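PDB 4AW7: beta-porphyranase A from Bacteroides plebeius, which hydrolyses the sulfated red-algal polysaccharide porphyran at the linkages between beta-D-galactopyranose and alpha-L-galactopyranose-6-sulfate. Local coordinates for residues F273-D277 / R292-F297; S425-Y430 / V451-I456. All blocks are in the same frame, centred on the assembly; numbering follows the deposited sequence. Where two conformers were deposited one is given.

Contact 1 of 2, residues F273-D277 / R292-F297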
ATOM      1  N   PHE A 273       4.081   3.591   4.294  1.00  6.94           N
ATOM      2  CA  PHE A 273       3.865   2.312   4.967  1.00  6.78           C
ATOM      3  C   PHE A 273       5.096   1.909   5.768  1.00  6.52           C
ATOM      4  O   PHE A 273       6.224   2.123   5.338  1.00  8.22           O
ATOM      5  CB  PHE A 273       3.371   1.192   4.061  1.00  7.40           C
ATOM      6  CG  PHE A 273       4.328   0.686   3.004  1.00  6.92           C
ATOM      7  CD1 PHE A 273       4.431   1.311   1.746  1.00  7.20           C
ATOM      8  CD2 PHE A 273       5.098  -0.459   3.220  1.00  7.54           C
ATOM      9  CE1 PHE A 273       5.232   0.788   0.756  1.00  7.78           C
ATOM     10  CE2 PHE A 273       5.882  -0.984   2.205  1.00  8.46           C
ATOM     11  CZ  PHE A 273       5.966  -0.373   0.992  1.00  7.98           C
ATOM     12  N   GLY A 274       4.886   1.316   6.927  1.00  7.54           N
ATOM     13  CA  GLY A 274       6.001   0.907   7.743  1.00  8.24           C
ATOM     14  C   GLY A 274       5.587   0.455   9.123  1.00  8.31           C
ATOM     15  O   GLY A 274       4.497  -0.089   9.322  1.00  8.47           O
ATOM     16  N   GLY A 275       6.463   0.727  10.094  1.00 10.10           N
ATOM     17  CA  GLY A 275       6.247   0.355  11.475  1.00 11.49           C
ATOM     18  C   GLY A 275       6.498   1.536  12.380  1.00 12.57           C
ATOM     19  O   GLY A 275       7.313   2.428  12.065  1.00 14.52           O
ATOM     20  N   ILE A 276       5.818   1.527  13.520  1.00 14.03           N
ATOM     21  CA  ILE A 276       6.021   2.535  14.556  1.00 17.37           C
ATOM     22  C   ILE A 276       6.330   1.778  15.827  1.00 20.58           C
ATOM     23  O   ILE A 276       5.510   0.984  16.268  1.00 20.13           O
ATOM     24  CB  ILE A 276       4.794   3.413  14.758  1.00 19.31           C
ATOM     25  CG1 ILE A 276       4.402   4.125  13.496  1.00 21.56           C
ATOM     26  CG2 ILE A 276       5.099   4.490  15.817  1.00 22.15           C
ATOM     27  CD1 ILE A 276       2.951   4.556  13.483  1.00 25.66           C
ATOM     28  N   ASP A 277       7.501   2.054  16.421  1.00 26.15           N
ATOM     29  CA  ASP A 277       7.993   1.353  17.623  1.00 30.68           C
ATOM     30  C   ASP A 277       7.499   2.097  18.845  1.00 32.97           C
ATOM     31  O   ASP A 277       7.727   3.308  19.009  1.00 34.00           O
ATOM     32  CB  ASP A 277       9.533   1.267  17.626  1.00 31.54           C
ATOM     33  CG  ASP A 277      10.120   0.760  18.950  1.00 35.14           C
ATOM     34  OD1 ASP A 277       9.618   1.070  20.060  1.00 39.15           O
ATOM     35  OD2 ASP A 277      11.133   0.050  18.861  1.00 38.54           O
ATOM     36  N   ARG A 292      13.435  -1.953  13.096  1.00 17.09           N
ATOM     37  CA  ARG A 292      12.373  -2.958  13.252  1.00 18.32           C
ATOM     38  C   ARG A 292      11.310  -2.787  12.111  1.00 18.50           C
ATOM     39  O   ARG A 292      10.706  -3.769  11.641  1.00 20.32           O
ATOM     40  CB  ARG A 292      11.753  -2.911  14.666  1.00 19.78           C
ATOM     41  CG  ARG A 292      12.716  -3.255  15.803  1.00 21.04           C
ATOM     42  CD  ARG A 292      12.186  -3.040  17.267  1.00 24.32           C
ATOM     43  NE  ARG A 292      13.219  -3.411  18.255  1.00 23.84           N
ATOM     44  CZ  ARG A 292      13.406  -2.859  19.457  1.00 28.03           C
ATOM     45  NH1 ARG A 292      12.656  -1.843  19.870  1.00 29.40           N
ATOM     46  NH2 ARG A 292      14.377  -3.324  20.257  1.00 28.39           N
ATOM     47  N   SER A 293      11.112  -1.553  11.631  1.00 16.73           N
ATOM     48  CA  SER A 293      10.193  -1.246  10.502  1.00 15.37           C
ATOM     49  C   SER A 293      10.408  -2.032   9.235  1.00 13.99           C
ATOM     50  O   SER A 293       9.495  -2.188   8.423  1.00 13.24           O
ATOM     51  CB  SER A 293      10.306   0.269  10.159  1.00 15.44           C
ATOM     52  OG  SER A 293       9.808   1.056  11.198  1.00 22.39           O
ATOM     53  N   VAL A 294      11.634  -2.484   9.005  1.00 13.64           N
ATOM     54  CA  VAL A 294      11.945  -3.196   7.770  1.00 12.29           C
ATOM     55  C   VAL A 294      11.089  -4.447   7.605  1.00 10.28           C
ATOM     56  O   VAL A 294      10.679  -4.768   6.504  1.00 10.53           O
ATOM     57  CB  VAL A 294      13.441  -3.529   7.671  1.00 12.25           C
ATOM     58  CG1 VAL A 294      13.732  -4.534   6.564  1.00 14.19           C
ATOM     59  CG2 VAL A 294      14.234  -2.213   7.454  1.00 15.04           C
ATOM     60  N   SER A 295      10.803  -5.154   8.687  1.00 11.65           N
ATOM     61  CA  SER A 295       9.959  -6.334   8.542  1.00 12.61           C
ATOM     62  C   SER A 295       8.572  -5.919   8.056  1.00 10.72           C
ATOM     63  O   SER A 295       7.979  -6.603   7.233  1.00 10.42           O
ATOM     64  CB  SER A 295       9.906  -7.218   9.794  1.00 15.66           C
ATOM     65  OG  SER A 295       9.527  -6.471  10.881  1.00 20.17           O
ATOM     66  N   SER A 296       8.059  -4.775   8.532  1.00 10.13           N
ATOM     67  CA  SER A 296       6.775  -4.243   8.091  1.00 10.85           C
ATOM     68  C   SER A 296       6.832  -3.879   6.626  1.00  9.00           C
ATOM     69  O   SER A 296       5.880  -4.126   5.889  1.00  8.87           O
ATOM     70  CB  SER A 296       6.370  -2.997   8.890  1.00 11.65           C
ATOM     71  OG  SER A 296       6.177  -3.324  10.242  1.00 19.32           O
ATOM     72  N   PHE A 297       7.916  -3.254   6.162  1.00  8.58           N
ATOM     73  CA  PHE A 297       8.033  -2.967   4.735  1.00  8.46           C
ATOM     74  C   PHE A 297       7.776  -4.243   3.939  1.00  7.64           C
ATOM     75  O   PHE A 297       6.996  -4.257   2.976  1.00  8.00           O
ATOM     76  CB  PHE A 297       9.387  -2.413   4.329  1.00  8.46           C
ATOM     77  CG  PHE A 297       9.807  -1.113   4.984  1.00  8.75           C
ATOM     78  CD1 PHE A 297       8.920  -0.173   5.474  1.00  9.05           C
ATOM     79  CD2 PHE A 297      11.145  -0.824   5.052  1.00  9.00           C
ATOM     80  CE1 PHE A 297       9.369   0.993   6.095  1.00  8.71           C
ATOM     81  CE2 PHE A 297      11.580   0.334   5.632  1.00  9.07           C
ATOM     82  CZ  PHE A 297      10.708   1.232   6.182  1.00  8.87           C
TER
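D277 and R292 form a salt bridge at one end of this contact. R292 NH1 lies 2.6 Å from D277 OD2 and approaches on the syn lone pair of that oxygen. The bond is short but bent, with an N-H...O angle of 141°. With CG anti to the backbone N, D277 points its carboxylate at R292. The R292 chain is extended from CG to NE and carries the guanidinium out to the carboxylate. OD2 lies at the guanidinium edge, near its plane, and the planes of the two groups are 28° apart.

The two glycines let the helix come close to the strand. S293 OG donates to G275 O at 3.0 Å, from above the carbonyl plane and not on a lone pair. S296 CB packs on the G274 carbonyl, 3.5 Å from G274 O. The S296 hydroxyl bonds D232 OD2, on the neighbouring strand 225-233.

Strand 268-276 belongs to the parallel sheet of the catalytic domain, a beta/alpha barrel, and helix 293-305 follows it after a long loop. The two short segments run roughly antiparallel, at 149°, and their axes approach to 6.0 Å. E272, the inferred nucleophile, immediately precedes F273, and I276 turns away from the helix to line the sugar pocket.

At the other end, F297 brings its ring edge to the strand backbone. F297 CE1 lies 3.4 Å from F273 O and 3.8 Å from G274 CA. The F273 ring turns its edge to the F297 backbone, with CG set between its own N and carbonyl carbon. Its edge atom CE2 comes 3.5 Å from F297 O. F300 and L304, further along the helix, also pack on F273, and F361 meets F297 edge-to-face.

Contact 2 of 2, residues S425-Y430 / V451-I456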
ATOM      1  N   SER A 425      18.410 -13.540   2.198  1.00 10.90           N
ATOM      2  CA  SER A 425      17.581 -13.616   3.389  1.00 10.76           C
ATOM      3  C   SER A 425      17.733 -12.358   4.219  1.00 10.93           C
ATOM      4  O   SER A 425      18.846 -11.995   4.556  1.00 12.46           O
ATOM      5  CB  SER A 425      17.990 -14.806   4.235  1.00 11.40           C
ATOM      6  OG  SER A 425      17.328 -14.794   5.462  1.00 14.71           O
ATOM      7  N   LEU A 426      16.612 -11.759   4.587  1.00 11.12           N
ATOM      8  CA  LEU A 426      16.569 -10.611   5.474  1.00 10.92           C
ATOM      9  C   LEU A 426      15.686 -10.969   6.661  1.00 10.24           C
ATOM     10  O   LEU A 426      14.458 -11.118   6.540  1.00 10.97           O
ATOM     11  CB  LEU A 426      16.055  -9.369   4.756  1.00 10.32           C
ATOM     12  CG  LEU A 426      16.256  -8.035   5.489  1.00 11.13           C
ATOM     13  CD1 LEU A 426      15.938  -6.902   4.527  1.00 12.46           C
ATOM     14  CD2 LEU A 426      15.460  -7.927   6.794  1.00 12.49           C
ATOM     15  N   TYR A 427      16.318 -11.146   7.820  1.00 12.01           N
ATOM     16  CA  TYR A 427      15.630 -11.506   9.047  1.00 11.27           C
ATOM     17  C   TYR A 427      15.731 -10.332  10.010  1.00 11.30           C
ATOM     18  O   TYR A 427      16.811  -9.862  10.285  1.00 12.07           O
ATOM     19  CB  TYR A 427      16.246 -12.771   9.672  1.00 12.26           C
ATOM     20  CG  TYR A 427      15.716 -13.069  11.064  1.00 12.22           C
ATOM     21  CD1 TYR A 427      14.368 -13.038  11.329  1.00 13.28           C
ATOM     22  CD2 TYR A 427      16.562 -13.397  12.127  1.00 15.17           C
ATOM     23  CE1 TYR A 427      13.842 -13.308  12.586  1.00 14.07           C
ATOM     24  CE2 TYR A 427      16.021 -13.677  13.401  1.00 12.52           C
ATOM     25  CZ  TYR A 427      14.675 -13.599  13.616  1.00 14.18           C
ATOM     26  OH  TYR A 427      14.173 -13.892  14.885  1.00 17.44           O
ATOM     27  N   VAL A 428      14.590  -9.855  10.477  1.00 10.83           N
ATOM     28  CA  VAL A 428      14.524  -8.771  11.450  1.00 11.90           C
ATOM     29  C   VAL A 428      14.190  -9.377  12.803  1.00 12.57           C
ATOM     30  O   VAL A 428      13.111  -9.888  13.024  1.00 13.68           O
ATOM     31  CB  VAL A 428      13.484  -7.698  11.075  1.00 11.81           C
ATOM     32  CG1 VAL A 428      13.522  -6.545  12.070  1.00 13.55           C
ATOM     33  CG2 VAL A 428      13.712  -7.173   9.659  1.00 12.92           C
ATOM     34  N   ASN A 429      15.148  -9.318  13.711  1.00 14.55           N
ATOM     35  CA  ASN A 429      14.918  -9.758  15.097  1.00 15.45           C
ATOM     36  C   ASN A 429      14.760  -8.523  15.976  1.00 16.01           C
ATOM     37  O   ASN A 429      15.553  -7.581  15.864  1.00 16.03           O
ATOM     38  CB  ASN A 429      16.092 -10.613  15.534  1.00 16.15           C
ATOM     39  CG  ASN A 429      15.944 -11.094  16.956  1.00 16.52           C
ATOM     40  OD1 ASN A 429      16.373 -10.403  17.875  1.00 18.90           O
ATOM     41  ND2 ASN A 429      15.239 -12.205  17.151  1.00 17.35           N
ATOM     42  N   TYR A 430      13.734  -8.486  16.818  1.00 16.96           N
ATOM     43  CA  TYR A 430      13.507  -7.233  17.496  0.50 18.58           C
ATOM     44  C   TYR A 430      14.669  -6.826  18.439  1.00 19.30           C
ATOM     45  O   TYR A 430      14.895  -5.616  18.553  1.00 19.70           O
ATOM     46  CB  TYR A 430      12.109  -7.166  18.134  0.50 18.97           C
ATOM     47  CG  TYR A 430      10.962  -6.948  17.134  0.50 20.25           C
ATOM     48  CD1 TYR A 430      11.167  -6.989  15.745  0.50 21.10           C
ATOM     49  CD2 TYR A 430       9.688  -6.682  17.591  0.50 22.44           C
ATOM     50  CE1 TYR A 430      10.146  -6.784  14.868  0.50 19.83           C
ATOM     51  CE2 TYR A 430       8.648  -6.477  16.727  0.50 23.18           C
ATOM     52  CZ  TYR A 430       8.865  -6.532  15.370  0.50 22.20           C
ATOM     53  OH  TYR A 430       7.773  -6.317  14.559  0.50 25.03           O
ATOM     54  N   VAL A 451      11.356 -18.126   9.061  1.00  9.83           N
ATOM     55  CA  VAL A 451      10.965 -17.722  10.387  1.00  9.91           C
ATOM     56  C   VAL A 451      10.130 -16.424  10.375  1.00 10.28           C
ATOM     57  O   VAL A 451      10.112 -15.684   9.382  1.00 10.36           O
ATOM     58  CB  VAL A 451      12.169 -17.602  11.343  1.00 10.19           C
ATOM     59  CG1 VAL A 451      12.938 -18.945  11.403  1.00 11.54           C
ATOM     60  CG2 VAL A 451      13.067 -16.472  11.040  1.00 11.19           C
ATOM     61  N   PRO A 452       9.419 -16.130  11.457  1.00 10.21           N
ATOM     62  CA  PRO A 452       8.660 -14.854  11.502  1.00 10.88           C
ATOM     63  C   PRO A 452       9.578 -13.667  11.253  1.00 10.72           C
ATOM     64  O   PRO A 452      10.686 -13.647  11.767  1.00 11.72           O
ATOM     65  CB  PRO A 452       8.065 -14.829  12.901  1.00 12.13           C
ATOM     66  CG  PRO A 452       7.936 -16.269  13.236  1.00 12.29           C
ATOM     67  CD  PRO A 452       9.116 -16.959  12.634  1.00 11.62           C
ATOM     68  N   ASN A 453       9.113 -12.692  10.461  1.00 11.51           N
ATOM     69  CA  ASN A 453       9.889 -11.497  10.125  1.00 11.72           C
ATOM     70  C   ASN A 453      11.141 -11.750   9.308  1.00 11.67           C
ATOM     71  O   ASN A 453      12.056 -10.926   9.263  1.00 11.63           O
ATOM     72  CB  ASN A 453      10.163 -10.666  11.377  1.00 12.62           C
ATOM     73  CG  ASN A 453       8.901 -10.244  12.081  1.00 14.97           C
ATOM     74  OD1 ASN A 453       7.915  -9.865  11.456  1.00 15.33           O
ATOM     75  ND2 ASN A 453       8.875 -10.412  13.388  1.00 19.52           N
ATOM     76  N   GLN A 454      11.147 -12.889   8.615  1.00 12.39           N
ATOM     77  CA  GLN A 454      12.141 -13.195   7.625  1.00 11.89           C
ATOM     78  C   GLN A 454      11.470 -13.173   6.254  1.00 11.27           C
ATOM     79  O   GLN A 454      10.368 -13.689   6.077  1.00 11.84           O
ATOM     80  CB  GLN A 454      12.784 -14.571   7.875  1.00 12.39           C
ATOM     81  CG  GLN A 454      13.799 -14.968   6.839  1.00 12.24           C
ATOM     82  CD  GLN A 454      14.366 -16.378   7.067  1.00 12.88           C
ATOM     83  OE1 GLN A 454      13.723 -17.222   7.648  1.00 11.83           O
ATOM     84  NE2 GLN A 454      15.539 -16.650   6.496  1.00 16.63           N
ATOM     85  N   THR A 455      12.152 -12.546   5.304  1.00  9.89           N
ATOM     86  CA  THR A 455      11.787 -12.544   3.901  1.00  9.16           C
ATOM     87  C   THR A 455      12.963 -13.102   3.105  1.00  9.08           C
ATOM     88  O   THR A 455      14.117 -12.711   3.349  1.00  9.48           O
ATOM     89  CB  THR A 455      11.419 -11.133   3.439  1.00  9.63           C
ATOM     90  OG1 THR A 455      10.462 -10.592   4.359  1.00 11.04           O
ATOM     91  CG2 THR A 455      10.914 -11.095   2.024  1.00 10.35           C
ATOM     92  N   ILE A 456      12.660 -13.961   2.155  1.00  8.94           N
ATOM     93  CA  ILE A 456      13.665 -14.627   1.330  1.00  8.96           C
ATOM     94  C   ILE A 456      13.404 -14.271  -0.136  1.00  8.62           C
ATOM     95  O   ILE A 456      12.257 -14.287  -0.607  1.00  9.46           O
ATOM     96  CB  ILE A 456      13.591 -16.197   1.537  1.00 10.69           C
ATOM     97  CG1 ILE A 456      14.018 -16.553   2.983  1.00 12.76           C
ATOM     98  CG2 ILE A 456      14.415 -16.978   0.519  1.00 11.19           C
ATOM     99  CD1 ILE A 456      13.640 -17.971   3.441  1.00 14.96           C
TER
HETATM  100  O   HOH W   1      11.521 -14.626  14.341  1.00 16.22           O
HETATM  101  O   HOH W   2      11.406 -11.457  14.626  1.00 19.48           O
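Strands 425-429 and 454-456 pair antiparallel, 175° between their directions. L426 and T455 form the hydrogen-bonded pair: L426 N donates to T455 O at 2.9 Å, and T455 N returns a bond to L426 O. V428 N bonds N453 O at 3.0 Å, where a type II turn from V451 to Q454 leads into the second strand. N453 takes the positive phi of that turn.

S425, Y427, Q454 and I456 share one face. Q454 is fully extended, and its NE2 donates to S425 OG at 2.8 Å, nearly straight (164°) and in the amide plane. Its OE1 accepts from V451 N, so both ends of the amide are held and its rotation is fixed. V451 CG2 sits over the Y427 ring, 4.0 Å from the centroid, as a CH-pi contact. P452 O meets the ring edge at CE1 (3.3 Å), and a water joins it to Y427 OH. A second water links V428 O to N453 ND2, while N453 OD1 bonds H299.

L426 and T455 turn to the opposite face, against helices 293-305 and 359-365. Strand 433-441 flanks 421-429, and strand 392-399 flanks 454-462, within the beta-sandwich domain.

How the contacts relate
Both segments of contact 1 precede those of contact 2 in the chain, and the centres of the two contacts lie 12 Å apart. They meet where the helix of the catalytic domain packs on the beta-sandwich. R292 NE is 2.8 Å from Y430 O, a probable hydrogen bond that ties the D277 salt bridge to the end of strand 421-429. V294 CG1 touches L426 CD2 at 3.8 Å, and S295 CB lies 3.7 Å from N453 OD1. The strand side of contact 1 faces the substrate: I276 touches the bound galactose units. Contact 2 lies on the other side of helix 293-305, away from the annotated sites.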